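Local coordinates for reticulocyte binding protein (Streptococcus agalactiae COH1, PDB 3FAW) that probably hydrolyses the alpha-1,6 linkages of pullulan and related alpha-glucans as a secreted pullulanase attached to the streptococcal cell wall, at residues A[151-156]-A[403-408]; A[156-161]-A[205-210]. All blocks are in the same frame, centred on the assembly; numbering follows the deposited sequence. Where two conformers were deposited one is given.

Following the chain from its N terminus, strand 146-151 leads into the loop 151-156, which continues as strand 157-164. Both interactions start here and share Asp156. Interaction 2 closes the shorter loop. It pairs 156-161 with 205-210 inside the beta domain of the carbohydrate-binding module 48 family. Interaction 1 closes a much longer loop, with interaction 2 nested inside it, and ties this domain to 403-408 of the catalytic barrel domain. The centres of the two contacts lie about 10 Å apart. Arg209 joins them: its NH2 probably hydrogen-bonds to Asp403 O at 2.9 Å, so strand 202-209 also meets the catalytic domain directly.

Interaction 1: residues A[151-156]-A[403-408]; sequences WSPSAD and DIEPNY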
loop_
_atom_site.group_PDB
_atom_site.type_symbol
_atom_site.label_atom_id
_atom_site.label_comp_id
_atom_site.label_asym_id
_atom_site.label_seq_id
_atom_site.Cartn_x
_atom_site.Cartn_y
_atom_site.Cartn_z
ATOM N N TRP A 151 -17.792 15.211 12.970
ATOM C CA TRP A 151 -18.527 15.777 11.834
ATOM C C TRP A 151 -19.662 14.833 11.421
ATOM O O TRP A 151 -19.420 13.667 11.113
ATOM C CB TRP A 151 -17.571 16.025 10.659
ATOM C CG TRP A 151 -18.203 16.671 9.463
ATOM C CD1 TRP A 151 -18.381 18.007 9.248
ATOM C CD2 TRP A 151 -18.725 16.006 8.306
ATOM N NE1 TRP A 151 -18.989 18.213 8.032
ATOM C CE2 TRP A 151 -19.213 17.001 7.435
ATOM C CE3 TRP A 151 -18.836 14.662 7.927
ATOM C CZ2 TRP A 151 -19.802 16.697 6.200
ATOM C CZ3 TRP A 151 -19.417 14.358 6.701
ATOM C CH2 TRP A 151 -19.894 15.373 5.852
ATOM N N SER A 152 -20.895 15.337 11.425
ATOM C CA SER A 152 -22.072 14.522 11.075
ATOM C C SER A 152 -23.313 15.403 10.854
ATOM O O SER A 152 -24.207 15.448 11.696
ATOM C CB SER A 152 -22.345 13.478 12.168
ATOM O OG SER A 152 -23.370 12.580 11.782
ATOM N N PRO A 153 -23.380 16.088 9.699
ATOM C CA PRO A 153 -24.351 17.166 9.524
ATOM C C PRO A 153 -25.829 16.746 9.474
ATOM O O PRO A 153 -26.683 17.586 9.742
ATOM C CB PRO A 153 -23.918 17.814 8.201
ATOM C CG PRO A 153 -23.218 16.742 7.464
ATOM C CD PRO A 153 -22.563 15.877 8.490
ATOM N N SER A 154 -26.125 15.481 9.155
ATOM C CA SER A 154 -27.513 15.018 9.029
ATOM C C SER A 154 -28.076 14.405 10.317
ATOM O O SER A 154 -29.236 13.989 10.351
ATOM C CB SER A 154 -27.642 14.007 7.883
ATOM O OG SER A 154 -26.970 12.794 8.184
ATOM N N ALA A 155 -27.263 14.354 11.375
ATOM C CA ALA A 155 -27.689 13.769 12.664
ATOM C C ALA A 155 -28.712 14.631 13.411
ATOM O O ALA A 155 -28.590 15.853 13.437
ATOM C CB ALA A 155 -26.471 13.529 13.564
ATOM N N ASP A 156 -29.713 13.987 14.016
ATOM C CA ASP A 156 -30.640 14.657 14.939
ATOM C C ASP A 156 -29.977 14.882 16.298
ATOM O O ASP A 156 -30.191 15.912 16.947
ATOM C CB ASP A 156 -31.906 13.819 15.162
ATOM C CG ASP A 156 -32.758 13.690 13.916
ATOM O OD1 ASP A 156 -32.624 14.523 13.001
ATOM O OD2 ASP A 156 -33.583 12.753 13.869
ATOM N N ASP A 403 -22.507 4.633 8.547
ATOM C CA ASP A 403 -23.264 4.886 9.773
ATOM C C ASP A 403 -23.115 6.325 10.265
ATOM O O ASP A 403 -24.028 6.862 10.872
ATOM C CB ASP A 403 -22.821 3.946 10.900
ATOM C CG ASP A 403 -23.335 2.524 10.727
ATOM O OD1 ASP A 403 -24.246 2.293 9.905
ATOM O OD2 ASP A 403 -22.821 1.633 11.435
ATOM N N ILE A 404 -21.956 6.936 10.023
ATOM C CA ILE A 404 -21.665 8.267 10.562
ATOM C C ILE A 404 -22.454 9.329 9.814
ATOM O O ILE A 404 -23.133 10.156 10.421
ATOM C CB ILE A 404 -20.160 8.603 10.481
ATOM C CG1 ILE A 404 -19.337 7.574 11.270
ATOM C CG2 ILE A 404 -19.899 10.016 11.009
ATOM C CD1 ILE A 404 -17.834 7.759 11.157
ATOM N N GLU A 405 -22.344 9.301 8.489
ATOM C CA GLU A 405 -23.068 10.219 7.616
ATOM C C GLU A 405 -23.401 9.469 6.335
ATOM O O GLU A 405 -22.494 9.091 5.594
ATOM C CB GLU A 405 -22.215 11.454 7.307
ATOM C CG GLU A 405 -22.830 12.451 6.312
ATOM C CD GLU A 405 -24.129 13.088 6.794
ATOM O OE1 GLU A 405 -24.347 13.202 8.017
ATOM O OE2 GLU A 405 -24.933 13.497 5.935
ATOM N N PRO A 406 -24.697 9.238 6.072
ATOM C CA PRO A 406 -25.050 8.475 4.879
ATOM C C PRO A 406 -24.901 9.298 3.602
ATOM O O PRO A 406 -24.950 10.532 3.643
ATOM C CB PRO A 406 -26.515 8.099 5.121
ATOM C CG PRO A 406 -27.040 9.182 5.990
ATOM C CD PRO A 406 -25.886 9.657 6.835
ATOM N N ASN A 407 -24.707 8.608 2.482
ATOM C CA ASN A 407 -24.628 9.253 1.176
ATOM C C ASN A 407 -23.615 10.404 1.163
ATOM O O ASN A 407 -23.966 11.538 0.844
ATOM C CB ASN A 407 -26.012 9.770 0.753
ATOM C CG ASN A 407 -27.120 8.769 1.021
ATOM O OD1 ASN A 407 -27.253 7.767 0.321
ATOM N ND2 ASN A 407 -27.926 9.043 2.034
ATOM N N TYR A 408 -22.367 10.122 1.527
ATOM C CA TYR A 408 -21.320 11.146 1.430
ATOM C C TYR A 408 -19.884 10.613 1.304
ATOM O O TYR A 408 -19.192 10.914 0.330
ATOM C CB TYR A 408 -21.372 12.132 2.611
ATOM C CG TYR A 408 -20.237 13.116 2.498
ATOM C CD1 TYR A 408 -20.366 14.260 1.719
ATOM C CD2 TYR A 408 -19.005 12.861 3.100
ATOM C CE1 TYR A 408 -19.320 15.139 1.569
ATOM C CE2 TYR A 408 -17.952 13.727 2.953
ATOM C CZ TYR A 408 -18.108 14.870 2.185
ATOM O OH TYR A 408 -17.060 15.744 2.032
#
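The type I beta turn from Ser152 to Ala155 holds the carboxylate of Glu405 at the border between two domains. Ser154 N donates to Glu405 OE1 at 3.1 Å, with an N-H...O angle of 156°. The N-H meets the syn side of OE1, somewhat out of the carboxylate plane. A bend at chi2 (63°) of Glu405 brings OE1 alongside Pro153 CD, 3.2 Å away. The other oxygen, Glu405 OE2, forms a salt bridge with Lys125 of helix 122-129, so each carboxylate oxygen has a partner of its own.

The turn belongs to the beta domain of the module 48 family, whereas Glu405 sits in the excursion between strand 385-390 of the (beta/alpha)8 barrel and helix 432-449.

Trp151 and Tyr408 form a T-shaped pair next to Glu405. Trp151 CH2 points at the middle of one Tyr408 face and is 3.8 Å from Tyr408 CD2. The planes are inclined at 53°, well short of perpendicular. Trp151 CZ3 also touches Glu405 CG at 3.9 Å, while Pro153 lies over one face of the indole. Trp151 NE1 bonds to Tyr129 O, and Tyr408 OH to Asp126 and to Met433 N. Nearer the start of 403-408, Ser152 OG is 2.8 Å from Ile404 O, and Ile404 CG2 packs 3.7 Å from Trp151 O.

Interaction 2: residues A[156-161]-A[205-210]; sequences DSVTMI and YEIKRG
Lys208 O takes two backbone N-H groups from the residues where the opposing strand begins, Asp156 and Ser157. Asp156 N donates to Lys208 O at 2.8 Å. Ser157 N adds a weak bond to Lys208 O at 3.4 Å. Two residues facing one make this a classic beta bulge. The carboxylate of Asp156 stands beside its own backbone N (chi1 -66°) and reaches past the strand end. There Gly210 N donates to Asp156 OD2 at 2.7 Å, from above the carboxylate plane.

Beyond the bulge the strands pair as a regular antiparallel ladder. Lys208 N bonds to Ser157 O. Thr159 and Glu206 exchange two bonds, the shorter being Glu206 N to Thr159 O at 2.7 Å. A water donates to Glu206 O and also bonds Ser157 OG at 2.8 Å.

The face bearing Val158, Met160, Tyr205 and Ile207 is buried. Val158 CG1 packs 3.9 Å from Tyr205 CD1. Met160 bends at chi3 (-79°), and its CE lies 3.3 Å from Tyr205 OH.

This face packs against strand 146-151 through Leu150 and Ala148. Within the sheet, strand 170-179 pairs with the far edge of 157-164, and strand 212-216 with that of 202-209.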
loop_
_atom_site.group_PDB
_atom_site.type_symbol
_atom_site.label_atom_id
_atom_site.label_comp_id
_atom_site.label_asym_id
_atom_site.label_seq_id
_atom_site.Cartn_x
_atom_site.Cartn_y
_atom_site.Cartn_z
ATOM N N ASP A 156 -29.713 13.987 14.016
ATOM C CA ASP A 156 -30.640 14.657 14.939
ATOM C C ASP A 156 -29.977 14.882 16.298
ATOM O O ASP A 156 -30.191 15.912 16.947
ATOM C CB ASP A 156 -31.906 13.819 15.162
ATOM C CG ASP A 156 -32.758 13.690 13.916
ATOM O OD1 ASP A 156 -32.624 14.523 13.001
ATOM O OD2 ASP A 156 -33.583 12.753 13.869
ATOM N N SER A 157 -29.187 13.903 16.728
ATOM C CA SER A 157 -28.463 13.991 17.990
ATOM C C SER A 157 -27.247 13.076 17.970
ATOM O O SER A 157 -27.238 12.056 17.276
ATOM C CB SER A 157 -29.381 13.605 19.150
ATOM O OG SER A 157 -29.771 12.244 19.052
ATOM N N VAL A 158 -26.224 13.454 18.728
ATOM C CA VAL A 158 -25.019 12.649 18.877
ATOM C C VAL A 158 -24.687 12.570 20.366
ATOM O O VAL A 158 -24.649 13.592 21.056
ATOM C CB VAL A 158 -23.834 13.234 18.074
ATOM C CG1 VAL A 158 -22.562 12.431 18.315
ATOM C CG2 VAL A 158 -24.164 13.254 16.579
ATOM N N THR A 159 -24.483 11.346 20.850
ATOM C CA THR A 159 -24.169 11.087 22.253
ATOM C C THR A 159 -22.891 10.263 22.348
ATOM O O THR A 159 -22.736 9.283 21.625
ATOM C CB THR A 159 -25.313 10.305 22.927
ATOM O OG1 THR A 159 -26.537 11.041 22.801
ATOM C CG2 THR A 159 -25.013 10.055 24.399
ATOM N N MET A 160 -21.980 10.665 23.233
ATOM C CA MET A 160 -20.779 9.884 23.507
ATOM C C MET A 160 -21.054 8.890 24.635
ATOM O O MET A 160 -21.627 9.248 25.663
ATOM C CB MET A 160 -19.606 10.788 23.893
ATOM C CG MET A 160 -18.268 10.057 23.958
ATOM S SD MET A 160 -16.946 11.002 24.740
ATOM C CE MET A 160 -16.456 12.113 23.416
ATOM N N ILE A 161 -20.646 7.643 24.425
ATOM C CA ILE A 161 -20.711 6.612 25.451
ATOM C C ILE A 161 -19.285 6.295 25.871
ATOM O O ILE A 161 -18.446 5.993 25.023
ATOM C CB ILE A 161 -21.369 5.317 24.930
ATOM C CG1 ILE A 161 -22.729 5.612 24.292
ATOM C CG2 ILE A 161 -21.522 4.309 26.068
ATOM C CD1 ILE A 161 -23.387 4.389 23.696
ATOM N N TYR A 205 -19.633 6.810 19.664
ATOM C CA TYR A 205 -20.672 7.822 19.458
ATOM C C TYR A 205 -21.963 7.151 19.007
ATOM O O TYR A 205 -21.951 6.357 18.069
ATOM C CB TYR A 205 -20.246 8.839 18.397
ATOM C CG TYR A 205 -19.189 9.814 18.852
ATOM C CD1 TYR A 205 -19.453 10.730 19.867
ATOM C CD2 TYR A 205 -17.926 9.833 18.258
ATOM C CE1 TYR A 205 -18.484 11.634 20.287
ATOM C CE2 TYR A 205 -16.954 10.737 18.669
ATOM C CZ TYR A 205 -17.243 11.635 19.682
ATOM O OH TYR A 205 -16.283 12.526 20.102
ATOM N N GLU A 206 -23.068 7.475 19.672
ATOM C CA GLU A 206 -24.388 7.022 19.239
ATOM C C GLU A 206 -25.097 8.134 18.472
ATOM O O GLU A 206 -25.405 9.190 19.033
ATOM C CB GLU A 206 -25.243 6.565 20.424
ATOM C CG GLU A 206 -26.512 5.832 19.997
ATOM C CD GLU A 206 -27.288 5.264 21.172
ATOM O OE1 GLU A 206 -27.685 6.048 22.057
ATOM O OE2 GLU A 206 -27.502 4.034 21.204
ATOM N N ILE A 207 -25.348 7.886 17.190
ATOM C CA ILE A 207 -25.958 8.873 16.303
ATOM C C ILE A 207 -27.414 8.508 16.067
ATOM O O ILE A 207 -27.725 7.363 15.758
ATOM C CB ILE A 207 -25.219 8.951 14.947
ATOM C CG1 ILE A 207 -23.746 9.315 15.169
ATOM C CG2 ILE A 207 -25.878 9.983 14.027
ATOM C CD1 ILE A 207 -22.951 9.474 13.888
ATOM N N LYS A 208 -28.300 9.487 16.222
ATOM C CA LYS A 208 -29.721 9.299 15.957
ATOM C C LYS A 208 -30.134 10.100 14.728
ATOM O O LYS A 208 -29.866 11.301 14.642
ATOM C CB LYS A 208 -30.547 9.736 17.167
ATOM C CG LYS A 208 -32.011 9.333 17.109
ATOM C CD LYS A 208 -32.732 9.708 18.395
ATOM C CE LYS A 208 -34.219 9.379 18.324
ATOM N NZ LYS A 208 -34.910 9.630 19.621
ATOM N N ARG A 209 -30.765 9.415 13.776
ATOM C CA ARG A 209 -31.401 10.050 12.620
ATOM C C ARG A 209 -32.814 9.493 12.497
ATOM O O ARG A 209 -33.016 8.409 11.949
ATOM C CB ARG A 209 -30.617 9.771 11.335
ATOM C CG ARG A 209 -29.308 10.527 11.220
ATOM C CD ARG A 209 -28.600 10.207 9.911
ATOM N NE ARG A 209 -28.202 8.802 9.853
ATOM C CZ ARG A 209 -27.034 8.310 10.263
ATOM N NH1 ARG A 209 -26.088 9.097 10.763
ATOM N NH2 ARG A 209 -26.813 7.007 10.165
ATOM N N GLY A 210 -33.785 10.231 13.021
ATOM C CA GLY A 210 -35.162 9.753 13.093
ATOM C C GLY A 210 -35.302 8.623 14.100
ATOM O O GLY A 210 -34.877 8.752 15.250
HETATM O O HOH W 1 -27.956 10.219 19.849
#